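Local coordinates for RxLR effector protein 54 (Phytophthora infestans, PDB 5L7S) that binds the host autophagy protein ATG8CL through a C-terminal ATG8-interacting motif and stimulates autophagosome formation, so that the pathogen co-opts plant autophagy, at residues A[22-26]-A[63-67]; A[27-33]-A[45-49]; A[67-71]-A[102-107]; A[75-81]-A[137-142]. One frame throughout, in Å; residues are numbered along the deposited sequence.

Interactions 1 and 2 meet around one aromatic core: both use helix 24-30, Trp49 of interaction 2 packs on Phe65 of interaction 1, and its NE1 bonds to Pro24 O. Interaction 2 is the buried one, almost entirely apolar, with no hydrogen bond between its two segments; interaction 1 is partly buried, with charged and polar groups at its margin. Interaction 3 shares Asp67 with interaction 1 and combines a carboxylate–hydroxyl network with Met and Leu packing. Interaction 4, also partly buried, joins the assigned WY-domains 2 and 3 chiefly through a lysine and two backbone carbonyls, and touches interaction 3 where Tyr71 meets Pro80 and Pro142. Interactions 2 and 3 lie within assigned WY-domains; 1 and 4 bridge them.

Interaction 1 of 4, residues A[22-26]-A[63-67]; sequences IHPRE and QAFSD
Ala64 meets His23 through its backbone: the carbonyl O lies 3.6 Å from His23 NE2, at the edge of the imidazole and close to its plane, a polar approach that does not qualify as a hydrogen bond. Phe65 carries most of the contact. Its CG is anti to the backbone N (chi1 -165°), which sends the ring toward the start of helix 24-30, where His23, Pro24 and Arg25 all touch it. Pro24 lies over one face, with CB 4.0 Å from the Phe65 ring centroid, a CH-pi contact. Arg25 comes to the rim instead: its NH2 sits 3.8 Å from Phe65 CE1 and near the ring plane, so it meets the edge and not a cation-pi face, while that same CE1 lies over a face of the guanidinium; the two planes are 70° apart. His23 completes the set with CE1 4.0 Å from Phe65 CD1, the two rings almost perpendicular at 86° in an oblique pairing. His23 N donates to Glu26 OE2 at 3.2 Å, the half of a capping box in which the side chain of the third helical residue accepts from the N-cap backbone N-H. Phe65 also packs on Trp49 and Ile70, and its carbonyl accepts from Arg57 NE. Next comes Ser66, the N-cap of helix 67-75, whose OG bonds to Asp69 N. The contact joins the assigned WY-domains 1 and 2 by packing a helix N-terminus, with its half capping box at His23, against the turn before helix 67-75, Phe65 contributing the largest share of the buried area.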
loop_
_atom_site.group_PDB
_atom_site.type_symbol
_atom_site.label_atom_id
_atom_site.label_comp_id
_atom_site.label_asym_id
_atom_site.label_seq_id
_atom_site.Cartn_x
_atom_site.Cartn_y
_atom_site.Cartn_z
ATOM N N ILE A 22 11.503 -12.858 -27.213
ATOM C CA ILE A 22 12.020 -12.502 -25.893
ATOM C C ILE A 22 10.867 -11.979 -25.032
ATOM O O ILE A 22 10.030 -11.211 -25.513
ATOM C CB ILE A 22 13.189 -11.482 -25.980
ATOM C CG1 ILE A 22 13.893 -11.357 -24.624
ATOM C CG2 ILE A 22 12.733 -10.108 -26.479
ATOM C CD1 ILE A 22 15.151 -10.514 -24.667
ATOM N N HIS A 23 10.813 -12.423 -23.777
ATOM C CA HIS A 23 9.719 -12.059 -22.874
ATOM C C HIS A 23 9.960 -10.641 -22.336
ATOM O O HIS A 23 11.090 -10.326 -21.961
ATOM C CB HIS A 23 9.612 -13.065 -21.726
ATOM C CG HIS A 23 8.363 -12.921 -20.914
ATOM N ND1 HIS A 23 8.335 -12.253 -19.710
ATOM C CD2 HIS A 23 7.096 -13.348 -21.135
ATOM C CE1 HIS A 23 7.108 -12.278 -19.221
ATOM N NE2 HIS A 23 6.336 -12.936 -20.067
ATOM N N PRO A 24 8.914 -9.779 -22.298
ATOM C CA PRO A 24 9.167 -8.377 -21.915
ATOM C C PRO A 24 9.795 -8.155 -20.525
ATOM O O PRO A 24 10.543 -7.193 -20.360
ATOM C CB PRO A 24 7.777 -7.727 -22.000
ATOM C CG PRO A 24 7.000 -8.606 -22.914
ATOM C CD PRO A 24 7.494 -9.991 -22.637
ATOM N N ARG A 25 9.495 -9.010 -19.544
ATOM C CA ARG A 25 10.192 -8.949 -18.250
ATOM C C ARG A 25 11.707 -9.130 -18.409
ATOM O O ARG A 25 12.480 -8.392 -17.787
ATOM C CB ARG A 25 9.638 -9.960 -17.231
ATOM C CG ARG A 25 10.215 -9.760 -15.827
ATOM C CD ARG A 25 9.499 -10.561 -14.748
ATOM N NE ARG A 25 8.284 -9.895 -14.263
ATOM C CZ ARG A 25 7.030 -10.136 -14.669
ATOM N NH1 ARG A 25 6.029 -9.439 -14.129
ATOM N NH2 ARG A 25 6.751 -11.055 -15.603
ATOM N N GLU A 26 12.117 -10.090 -19.244
ATOM C CA GLU A 26 13.544 -10.334 -19.527
ATOM C C GLU A 26 14.189 -9.129 -20.211
ATOM O O GLU A 26 15.288 -8.718 -19.834
ATOM C CB GLU A 26 13.747 -11.567 -20.415
ATOM C CG GLU A 26 13.282 -12.894 -19.822
ATOM C CD GLU A 26 13.268 -14.041 -20.833
ATOM O OE1 GLU A 26 13.368 -15.205 -20.394
ATOM O OE2 GLU A 26 13.146 -13.799 -22.059
ATOM N N GLN A 63 -3.192 -11.734 -21.069
ATOM C CA GLN A 63 -2.694 -12.522 -19.926
ATOM C C GLN A 63 -1.209 -12.924 -20.050
ATOM O O GLN A 63 -0.539 -13.092 -19.033
ATOM C CB GLN A 63 -3.590 -13.749 -19.642
ATOM C CG GLN A 63 -3.371 -14.994 -20.507
ATOM C CD GLN A 63 -3.618 -14.762 -21.991
ATOM O OE1 GLN A 63 -4.648 -14.206 -22.387
ATOM N NE2 GLN A 63 -2.673 -15.191 -22.821
ATOM N N ALA A 64 -0.699 -13.059 -21.279
ATOM C CA ALA A 64 0.733 -13.333 -21.520
ATOM C C ALA A 64 1.663 -12.295 -20.874
ATOM O O ALA A 64 2.783 -12.627 -20.482
ATOM C CB ALA A 64 1.023 -13.433 -23.015
ATOM N N PHE A 65 1.201 -11.044 -20.798
ATOM C CA PHE A 65 1.862 -9.992 -20.019
ATOM C C PHE A 65 0.836 -8.916 -19.636
ATOM O O PHE A 65 0.632 -7.935 -20.361
ATOM C CB PHE A 65 3.034 -9.401 -20.803
ATOM C CG PHE A 65 3.978 -8.586 -19.963
ATOM C CD1 PHE A 65 4.666 -9.169 -18.900
ATOM C CD2 PHE A 65 4.203 -7.244 -20.243
ATOM C CE1 PHE A 65 5.544 -8.426 -18.127
ATOM C CE2 PHE A 65 5.086 -6.498 -19.475
ATOM C CZ PHE A 65 5.756 -7.089 -18.414
ATOM N N SER A 66 0.185 -9.132 -18.491
ATOM C CA SER A 66 -1.007 -8.375 -18.083
ATOM C C SER A 66 -0.757 -6.912 -17.736
ATOM O O SER A 66 0.382 -6.458 -17.666
ATOM C CB SER A 66 -1.674 -9.053 -16.877
ATOM O OG SER A 66 -0.935 -8.834 -15.685
ATOM N N ASP A 67 -1.856 -6.186 -17.534
ATOM C CA ASP A 67 -1.815 -4.831 -16.986
ATOM C C ASP A 67 -1.119 -4.823 -15.630
ATOM O O ASP A 67 -0.266 -3.970 -15.376
ATOM C CB ASP A 67 -3.232 -4.251 -16.832
ATOM C CG ASP A 67 -3.853 -3.837 -18.160
ATOM O OD1 ASP A 67 -3.259 -4.092 -19.224
ATOM O OD2 ASP A 67 -4.949 -3.246 -18.144
#

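Interaction 2 of 4, residues A[27-33]-A[45-49]; sequences LFGVLSL and DFVQW
Phe28 drives one edge of its ring into the face of the Trp49 indole: CD1 stands 3.7 Å above the indole plane, over its centre. The six-membered ring of Trp49 and the Phe28 ring are inclined at 61°, with centroids 5.1 Å apart, an edge-to-face pair. Having CG anti to the backbone N (chi1 -168°) puts the Phe28 ring where its CD1 edge points at the indole face, and its CB also comes against the pyrrole part. Leu27 closes a different side of the same indole, placing CD2 3.9 Å from Trp49 CD1 at the ring edge. The main knob, however, is Leu33. Its two methyls part over helix 44-60: CD1 lies 3.7 Å from Trp49 CB, while CD2 settles in the hollow between Asp45 and Phe46, 3.8 Å from Phe46 CB. Leu31 lies beside Asp45, its CD2 being 3.9 Å from Asp45 OD2. What brings Leu33 into position is the Schellman motif that ends helix 24-30. Ser32 has positive phi (56°), and Leu33 N bonds back to Phe28 O at 3.2 Å, so that Leu33 CB lies 3.4 Å above the plane of the Phe28 ring, toward its rim, the apolar contact that commonly accompanies this motif. Trp49 NE1 has its partner in Pro24 O, which satisfies the one polar atom of the buried indole. Among the neighbours, helix 9-20 contacts Leu27, Leu31 and Gln48 through Trp17, while helix 67-75 contacts Phe28, Phe46 and Trp49 through Leu73 and Leu74.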
loop_
_atom_site.group_PDB
_atom_site.type_symbol
_atom_site.label_atom_id
_atom_site.label_comp_id
_atom_site.label_asym_id
_atom_site.label_seq_id
_atom_site.Cartn_x
_atom_site.Cartn_y
_atom_site.Cartn_z
ATOM N N LEU A 27 13.507 -8.572 -21.211
ATOM C CA LEU A 27 14.016 -7.399 -21.930
ATOM C C LEU A 27 14.081 -6.161 -21.037
ATOM O O LEU A 27 15.023 -5.381 -21.134
ATOM C CB LEU A 27 13.176 -7.094 -23.182
ATOM C CG LEU A 27 13.737 -5.977 -24.083
ATOM C CD1 LEU A 27 15.069 -6.384 -24.700
ATOM C CD2 LEU A 27 12.758 -5.570 -25.171
ATOM N N PHE A 28 13.076 -5.981 -20.183
ATOM C CA PHE A 28 13.063 -4.873 -19.218
ATOM C C PHE A 28 14.338 -4.871 -18.359
ATOM O O PHE A 28 14.957 -3.820 -18.157
ATOM C CB PHE A 28 11.813 -4.959 -18.335
ATOM C CG PHE A 28 11.560 -3.730 -17.513
ATOM C CD1 PHE A 28 10.910 -2.632 -18.066
ATOM C CD2 PHE A 28 11.954 -3.674 -16.178
ATOM C CE1 PHE A 28 10.665 -1.496 -17.306
ATOM C CE2 PHE A 28 11.715 -2.541 -15.414
ATOM C CZ PHE A 28 11.071 -1.451 -15.978
ATOM N N GLY A 29 14.728 -6.058 -17.892
ATOM C CA GLY A 29 15.980 -6.259 -17.163
ATOM C C GLY A 29 17.247 -5.892 -17.925
ATOM O O GLY A 29 18.046 -5.083 -17.438
ATOM N N VAL A 30 17.429 -6.455 -19.120
ATOM C CA VAL A 30 18.666 -6.234 -19.897
ATOM C C VAL A 30 18.779 -4.813 -20.466
ATOM O O VAL A 30 19.885 -4.298 -20.634
ATOM C CB VAL A 30 18.883 -7.287 -21.018
ATOM C CG1 VAL A 30 18.794 -8.705 -20.456
ATOM C CG2 VAL A 30 17.914 -7.089 -22.178
ATOM N N LEU A 31 17.641 -4.184 -20.756
ATOM C CA LEU A 31 17.614 -2.763 -21.114
ATOM C C LEU A 31 17.766 -1.847 -19.895
ATOM O O LEU A 31 17.892 -0.636 -20.065
ATOM C CB LEU A 31 16.322 -2.405 -21.861
ATOM C CG LEU A 31 16.055 -3.057 -23.222
ATOM C CD1 LEU A 31 14.768 -2.502 -23.813
ATOM C CD2 LEU A 31 17.209 -2.844 -24.186
ATOM N N SER A 32 17.721 -2.416 -18.684
ATOM C CA SER A 32 17.956 -1.692 -17.428
ATOM C C SER A 32 17.015 -0.496 -17.294
ATOM O O SER A 32 17.433 0.622 -16.991
ATOM C CB SER A 32 19.425 -1.264 -17.311
ATOM O OG SER A 32 20.286 -2.386 -17.395
ATOM N N LEU A 33 15.736 -0.751 -17.548
ATOM C CA LEU A 33 14.709 0.284 -17.475
ATOM C C LEU A 33 14.257 0.514 -16.029
ATOM O O LEU A 33 13.612 1.521 -15.735
ATOM C CB LEU A 33 13.531 -0.075 -18.384
ATOM C CG LEU A 33 13.850 -0.063 -19.888
ATOM C CD1 LEU A 33 12.796 -0.826 -20.672
ATOM C CD2 LEU A 33 13.986 1.359 -20.419
ATOM N N ASP A 45 14.571 3.666 -25.310
ATOM C CA ASP A 45 14.559 2.255 -24.913
ATOM C C ASP A 45 13.246 1.852 -24.249
ATOM O O ASP A 45 12.766 0.739 -24.468
ATOM C CB ASP A 45 15.727 1.930 -23.977
ATOM C CG ASP A 45 17.068 1.992 -24.677
ATOM O OD1 ASP A 45 17.466 3.098 -25.106
ATOM O OD2 ASP A 45 17.725 0.935 -24.792
ATOM N N PHE A 46 12.677 2.745 -23.438
ATOM C CA PHE A 46 11.375 2.494 -22.814
ATOM C C PHE A 46 10.248 2.497 -23.846
ATOM O O PHE A 46 9.421 1.584 -23.865
ATOM C CB PHE A 46 11.075 3.508 -21.699
ATOM C CG PHE A 46 9.804 3.212 -20.941
ATOM C CD1 PHE A 46 9.665 2.021 -20.234
ATOM C CD2 PHE A 46 8.743 4.113 -20.942
ATOM C CE1 PHE A 46 8.499 1.733 -19.546
ATOM C CE2 PHE A 46 7.574 3.831 -20.250
ATOM C CZ PHE A 46 7.451 2.639 -19.551
ATOM N N VAL A 47 10.229 3.512 -24.707
ATOM C CA VAL A 47 9.212 3.613 -25.768
ATOM C C VAL A 47 9.232 2.345 -26.630
ATOM O O VAL A 47 8.186 1.749 -26.886
ATOM C CB VAL A 47 9.405 4.872 -26.654
ATOM C CG1 VAL A 47 8.310 4.960 -27.714
ATOM C CG2 VAL A 47 9.425 6.140 -25.801
ATOM N N GLN A 48 10.431 1.939 -27.048
ATOM C CA GLN A 48 10.629 0.682 -27.782
ATOM C C GLN A 48 10.128 -0.532 -26.994
ATOM O O GLN A 48 9.486 -1.419 -27.559
ATOM C CB GLN A 48 12.109 0.494 -28.165
ATOM C CG GLN A 48 12.553 1.278 -29.396
ATOM C CD GLN A 48 12.131 0.619 -30.704
ATOM O OE1 GLN A 48 10.986 0.750 -31.140
ATOM N NE2 GLN A 48 13.058 -0.092 -31.338
ATOM N N TRP A 49 10.421 -0.568 -25.695
ATOM C CA TRP A 49 9.924 -1.641 -24.828
ATOM C C TRP A 49 8.395 -1.727 -24.840
ATOM O O TRP A 49 7.844 -2.825 -24.873
ATOM C CB TRP A 49 10.441 -1.496 -23.388
ATOM C CG TRP A 49 9.991 -2.609 -22.509
ATOM C CD1 TRP A 49 10.485 -3.873 -22.479
ATOM C CD2 TRP A 49 8.929 -2.568 -21.551
ATOM N NE1 TRP A 49 9.806 -4.627 -21.558
ATOM C CE2 TRP A 49 8.843 -3.850 -20.971
ATOM C CE3 TRP A 49 8.041 -1.570 -21.125
ATOM C CZ2 TRP A 49 7.906 -4.168 -19.984
ATOM C CZ3 TRP A 49 7.108 -1.884 -20.140
ATOM C CH2 TRP A 49 7.048 -3.176 -19.582
#

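Interaction 3 of 4, residues A[67-71]-A[102-107]; sequences DLDIY and SMEKSL
Asp67 accepts two hydroxyl hydrogen bonds from Ser102 and Ser106, residues one turn apart on helix 97-106. Ser102 OG reaches Asp67 OD2 at 2.8 Å on the syn lone pair, the side facing the other oxygen; Ser106 OG reaches the same OD2 at 2.6 Å on the anti side, 22° out of the carboxylate plane. OD2 is therefore gripped from two directions, and OD1 forms a salt bridge with Arg57, so both oxygens of this buried carboxylate are satisfied and its rotation is fixed. As Asp67 opens helix 67-75, its negative charge should also interact favourably with that helix's N-terminal end. Apolar packing centres on Met103. Bends at its second and third torsions fold the thioether back alongside Asp67, bringing SD to 3.7 Å from Asp67 CG; the terminal CE then comes 4.1 Å from Tyr71 CB, and Ile70 CG2 touches SD at 4.2 Å. The sulfur thus lies between the polar cluster and the hydrophobic side of helix 67-75. A third kind of contact is CH-pi. Leu107, the first residue to leave the helix, lies over one face of the Tyr71 ring with CD2 4.2 Å from the centroid and only 8° off the normal, while its CD1 approaches Tyr71 CE1. The two helical segments run almost perpendicular, at 91°, with their axes 10.2 Å apart. Phe87 of helix 80-91 packs on Tyr71, Met103 and Leu107 together, Met143 of helix 142-155 meets Tyr71 and Leu107, and Arg57 brings helix 44-60 up to the Asp67 end.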
loop_
_atom_site.group_PDB
_atom_site.type_symbol
_atom_site.label_atom_id
_atom_site.label_comp_id
_atom_site.label_asym_id
_atom_site.label_seq_id
_atom_site.Cartn_x
_atom_site.Cartn_y
_atom_site.Cartn_z
ATOM N N ASP A 67 -1.856 -6.186 -17.534
ATOM C CA ASP A 67 -1.815 -4.831 -16.986
ATOM C C ASP A 67 -1.119 -4.823 -15.630
ATOM O O ASP A 67 -0.266 -3.970 -15.376
ATOM C CB ASP A 67 -3.232 -4.251 -16.832
ATOM C CG ASP A 67 -3.853 -3.837 -18.160
ATOM O OD1 ASP A 67 -3.259 -4.092 -19.224
ATOM O OD2 ASP A 67 -4.949 -3.246 -18.144
ATOM N N LEU A 68 -1.476 -5.779 -14.774
ATOM C CA LEU A 68 -0.887 -5.871 -13.440
ATOM C C LEU A 68 0.594 -6.260 -13.475
ATOM O O LEU A 68 1.394 -5.676 -12.732
ATOM C CB LEU A 68 -1.685 -6.834 -12.555
ATOM C CG LEU A 68 -3.144 -6.448 -12.272
ATOM C CD1 LEU A 68 -3.737 -7.412 -11.255
ATOM C CD2 LEU A 68 -3.284 -5.008 -11.786
ATOM N N ASP A 69 0.955 -7.217 -14.338
ATOM C CA ASP A 69 2.370 -7.530 -14.615
ATOM C C ASP A 69 3.134 -6.245 -14.927
ATOM O O ASP A 69 4.196 -5.989 -14.347
ATOM C CB ASP A 69 2.529 -8.490 -15.811
ATOM C CG ASP A 69 2.085 -9.919 -15.511
ATOM O OD1 ASP A 69 2.044 -10.329 -14.331
ATOM O OD2 ASP A 69 1.783 -10.644 -16.485
ATOM N N ILE A 70 2.574 -5.438 -15.830
ATOM C CA ILE A 70 3.165 -4.153 -16.196
ATOM C C ILE A 70 3.194 -3.204 -15.000
ATOM O O ILE A 70 4.221 -2.589 -14.737
ATOM C CB ILE A 70 2.429 -3.487 -17.383
ATOM C CG1 ILE A 70 2.620 -4.309 -18.666
ATOM C CG2 ILE A 70 2.935 -2.063 -17.617
ATOM C CD1 ILE A 70 1.580 -4.036 -19.736
ATOM N N TYR A 71 2.078 -3.085 -14.285
ATOM C CA TYR A 71 1.982 -2.135 -13.171
ATOM C C TYR A 71 2.977 -2.451 -12.060
ATOM O O TYR A 71 3.706 -1.569 -11.603
ATOM C CB TYR A 71 0.562 -2.086 -12.595
ATOM C CG TYR A 71 0.338 -0.964 -11.593
ATOM C CD1 TYR A 71 0.346 0.368 -11.999
ATOM C CD2 TYR A 71 0.113 -1.234 -10.240
ATOM C CE1 TYR A 71 0.141 1.401 -11.090
ATOM C CE2 TYR A 71 -0.093 -0.209 -9.321
ATOM C CZ TYR A 71 -0.079 1.108 -9.749
ATOM O OH TYR A 71 -0.286 2.133 -8.846
ATOM N N SER A 102 -6.222 0.739 -21.500
ATOM C CA SER A 102 -6.313 -0.558 -20.818
ATOM C C SER A 102 -5.825 -0.470 -19.375
ATOM O O SER A 102 -6.483 -0.973 -18.463
ATOM C CB SER A 102 -5.520 -1.633 -21.568
ATOM O OG SER A 102 -5.591 -2.879 -20.896
ATOM N N MET A 103 -4.672 0.170 -19.186
ATOM C CA MET A 103 -4.093 0.385 -17.859
ATOM C C MET A 103 -5.037 1.201 -16.983
ATOM O O MET A 103 -5.409 0.762 -15.894
ATOM C CB MET A 103 -2.747 1.114 -17.961
ATOM C CG MET A 103 -1.605 0.319 -18.587
ATOM S SD MET A 103 -1.177 -1.243 -17.790
ATOM C CE MET A 103 -1.136 -0.798 -16.052
ATOM N N GLU A 104 -5.437 2.372 -17.476
ATOM C CA GLU A 104 -6.338 3.261 -16.735
ATOM C C GLU A 104 -7.633 2.571 -16.318
ATOM O O GLU A 104 -8.111 2.783 -15.204
ATOM C CB GLU A 104 -6.647 4.528 -17.533
ATOM C CG GLU A 104 -5.426 5.415 -17.739
ATOM C CD GLU A 104 -5.741 6.895 -17.798
ATOM O OE1 GLU A 104 -6.802 7.271 -18.339
ATOM O OE2 GLU A 104 -4.907 7.687 -17.307
ATOM N N LYS A 105 -8.178 1.737 -17.204
ATOM C CA LYS A 105 -9.353 0.920 -16.883
ATOM C C LYS A 105 -9.041 -0.085 -15.775
ATOM O O LYS A 105 -9.809 -0.217 -14.823
ATOM C CB LYS A 105 -9.869 0.180 -18.121
ATOM C CG LYS A 105 -11.215 -0.500 -17.911
ATOM C CD LYS A 105 -11.639 -1.298 -19.130
ATOM C CE LYS A 105 -12.825 -2.198 -18.819
ATOM N NZ LYS A 105 -13.113 -3.134 -19.941
ATOM N N SER A 106 -7.914 -0.782 -15.900
ATOM C CA SER A 106 -7.473 -1.732 -14.869
ATOM C C SER A 106 -7.199 -1.117 -13.490
ATOM O O SER A 106 -7.216 -1.845 -12.505
ATOM C CB SER A 106 -6.240 -2.518 -15.333
ATOM O OG SER A 106 -6.622 -3.602 -16.159
ATOM N N LEU A 107 -6.950 0.196 -13.422
ATOM C CA LEU A 107 -6.683 0.899 -12.154
ATOM C C LEU A 107 -7.762 1.903 -11.722
ATOM O O LEU A 107 -7.533 2.684 -10.795
ATOM C CB LEU A 107 -5.342 1.639 -12.255
ATOM C CG LEU A 107 -4.127 0.856 -12.755
ATOM C CD1 LEU A 107 -2.904 1.750 -12.731
ATOM C CD2 LEU A 107 -3.889 -0.394 -11.926
#

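Interaction 4 of 4, residues A[75-81]-A[137-142]; sequences LKTNSPE and KLDDTP
Lys137 NZ meets two flat peptide groups in quite different ways. It donates to Leu75 O at 2.7 Å nearly head-on, the C=O...N angle being 164°, whereas the bond to Asn78 O, at 3.1 Å, arrives from above the carbonyl plane, 74° out of it. Pro80 CG lies 3.4 Å from Asp140 O, and Pro80 CB packs 4.1 Å from Pro142 CD. The lysine reaches its carbonyls because its chain is extended beyond CG, and it slides past Leu75 on the way, with CD 4.0 Å from Leu75 CD1. On its other methyl, Leu75 CD2 touches Thr141 CG2 at 3.8 Å, the two side chains crossing at about a right angle. Thr141 OG1 meanwhile bonds to Leu138 O in the carbonyl plane and caps Phe144 N at the start of helix 142-155. The assigned WY-domains 2 and 3 are thereby joined by backbone acceptors and apolar packing, with no acid paired to the lysine across the contact. Two backbone carbonyl oxygens on one ammonium, in a partly apolar setting, would probably favour a protonated Lys137.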
loop_
_atom_site.group_PDB
_atom_site.type_symbol
_atom_site.label_atom_id
_atom_site.label_comp_id
_atom_site.label_asym_id
_atom_site.label_seq_id
_atom_site.Cartn_x
_atom_site.Cartn_y
_atom_site.Cartn_z
ATOM N N LEU A 75 6.159 -0.386 -10.711
ATOM C CA LEU A 75 5.976 0.115 -9.346
ATOM C C LEU A 75 7.220 -0.095 -8.482
ATOM O O LEU A 75 7.474 0.701 -7.575
ATOM C CB LEU A 75 4.758 -0.538 -8.675
ATOM C CG LEU A 75 4.344 -0.007 -7.294
ATOM C CD1 LEU A 75 3.901 1.447 -7.372
ATOM C CD2 LEU A 75 3.242 -0.868 -6.697
ATOM N N LYS A 76 7.989 -1.151 -8.760
ATOM C CA LYS A 76 9.235 -1.406 -8.029
ATOM C C LYS A 76 10.166 -0.193 -8.021
ATOM O O LYS A 76 10.802 0.075 -7.003
ATOM C CB LYS A 76 9.969 -2.633 -8.579
ATOM C CG LYS A 76 9.295 -3.960 -8.241
ATOM C CD LYS A 76 10.229 -5.151 -8.418
ATOM C CE LYS A 76 10.675 -5.318 -9.870
ATOM N NZ LYS A 76 11.436 -6.576 -10.114
ATOM N N THR A 77 10.219 0.543 -9.134
ATOM C CA THR A 77 11.106 1.707 -9.270
ATOM C C THR A 77 10.435 3.021 -9.732
ATOM O O THR A 77 11.132 3.969 -10.109
ATOM C CB THR A 77 12.287 1.358 -10.207
ATOM O OG1 THR A 77 11.790 1.017 -11.507
ATOM C CG2 THR A 77 13.088 0.179 -9.643
ATOM N N ASN A 78 9.103 3.083 -9.697
ATOM C CA ASN A 78 8.357 4.341 -9.888
ATOM C C ASN A 78 7.243 4.448 -8.863
ATOM O O ASN A 78 6.748 3.428 -8.383
ATOM C CB ASN A 78 7.735 4.428 -11.285
ATOM C CG ASN A 78 8.770 4.442 -12.394
ATOM O OD1 ASN A 78 9.202 5.507 -12.846
ATOM N ND2 ASN A 78 9.168 3.257 -12.842
ATOM N N SER A 79 6.843 5.677 -8.539
ATOM C CA SER A 79 5.748 5.914 -7.591
ATOM C C SER A 79 4.387 5.799 -8.292
ATOM O O SER A 79 4.298 6.063 -9.495
ATOM C CB SER A 79 5.880 7.293 -6.928
ATOM O OG SER A 79 5.578 8.351 -7.821
ATOM N N PRO A 80 3.320 5.431 -7.543
ATOM C CA PRO A 80 1.948 5.419 -8.078
ATOM C C PRO A 80 1.542 6.702 -8.813
ATOM O O PRO A 80 0.818 6.636 -9.802
ATOM C CB PRO A 80 1.090 5.249 -6.822
ATOM C CG PRO A 80 1.954 4.491 -5.887
ATOM C CD PRO A 80 3.349 4.980 -6.138
ATOM N N GLU A 81 2.036 7.842 -8.334
ATOM C CA GLU A 81 1.696 9.155 -8.876
ATOM C C GLU A 81 2.345 9.345 -10.248
ATOM O O GLU A 81 1.695 9.820 -11.181
ATOM C CB GLU A 81 2.127 10.272 -7.913
ATOM C CG GLU A 81 1.396 10.291 -6.563
ATOM C CD GLU A 81 1.794 9.174 -5.581
ATOM O OE1 GLU A 81 2.779 8.432 -5.823
ATOM O OE2 GLU A 81 1.107 9.028 -4.548
ATOM N N LYS A 137 5.250 -0.097 -0.852
ATOM C CA LYS A 137 4.472 0.953 -1.516
ATOM C C LYS A 137 2.947 0.794 -1.393
ATOM O O LYS A 137 2.219 1.706 -1.787
ATOM C CB LYS A 137 4.899 1.078 -2.990
ATOM C CG LYS A 137 6.304 1.651 -3.130
ATOM C CD LYS A 137 6.800 1.731 -4.560
ATOM C CE LYS A 137 8.052 2.590 -4.642
ATOM N NZ LYS A 137 8.629 2.636 -6.010
ATOM N N LEU A 138 2.474 -0.327 -0.832
ATOM C CA LEU A 138 1.031 -0.627 -0.698
ATOM C C LEU A 138 0.129 0.572 -0.374
ATOM O O LEU A 138 -0.763 0.888 -1.156
ATOM C CB LEU A 138 0.795 -1.728 0.348
ATOM C CG LEU A 138 -0.647 -2.228 0.534
ATOM C CD1 LEU A 138 -1.176 -2.846 -0.750
ATOM C CD2 LEU A 138 -0.738 -3.228 1.678
ATOM N N ASP A 139 0.368 1.246 0.749
ATOM C CA ASP A 139 -0.512 2.355 1.177
ATOM C C ASP A 139 -0.534 3.612 0.284
ATOM O O ASP A 139 -1.325 4.520 0.543
ATOM C CB ASP A 139 -0.276 2.752 2.652
ATOM C CG ASP A 139 1.162 3.174 2.954
ATOM O OD1 ASP A 139 2.056 2.972 2.100
ATOM O OD2 ASP A 139 1.393 3.706 4.064
ATOM N N ASP A 140 0.310 3.672 -0.748
ATOM C CA ASP A 140 0.234 4.734 -1.756
ATOM C C ASP A 140 -0.458 4.312 -3.058
ATOM O O ASP A 140 -0.736 5.171 -3.897
ATOM C CB ASP A 140 1.635 5.275 -2.067
ATOM C CG ASP A 140 2.279 5.969 -0.869
ATOM O OD1 ASP A 140 1.563 6.643 -0.089
ATOM O OD2 ASP A 140 3.513 5.849 -0.711
ATOM N N THR A 141 -0.744 3.019 -3.237
ATOM C CA THR A 141 -1.345 2.548 -4.487
ATOM C C THR A 141 -2.853 2.814 -4.491
ATOM O O THR A 141 -3.519 2.566 -3.483
ATOM C CB THR A 141 -1.092 1.045 -4.764
ATOM O OG1 THR A 141 -1.809 0.235 -3.827
ATOM C CG2 THR A 141 0.389 0.723 -4.690
ATOM N N PRO A 142 -3.397 3.323 -5.619
ATOM C CA PRO A 142 -4.847 3.510 -5.709
ATOM C C PRO A 142 -5.654 2.224 -5.519
ATOM O O PRO A 142 -6.706 2.266 -4.888
ATOM C CB PRO A 142 -5.048 4.079 -7.123
ATOM C CG PRO A 142 -3.808 3.742 -7.868
ATOM C CD PRO A 142 -2.719 3.776 -6.848
#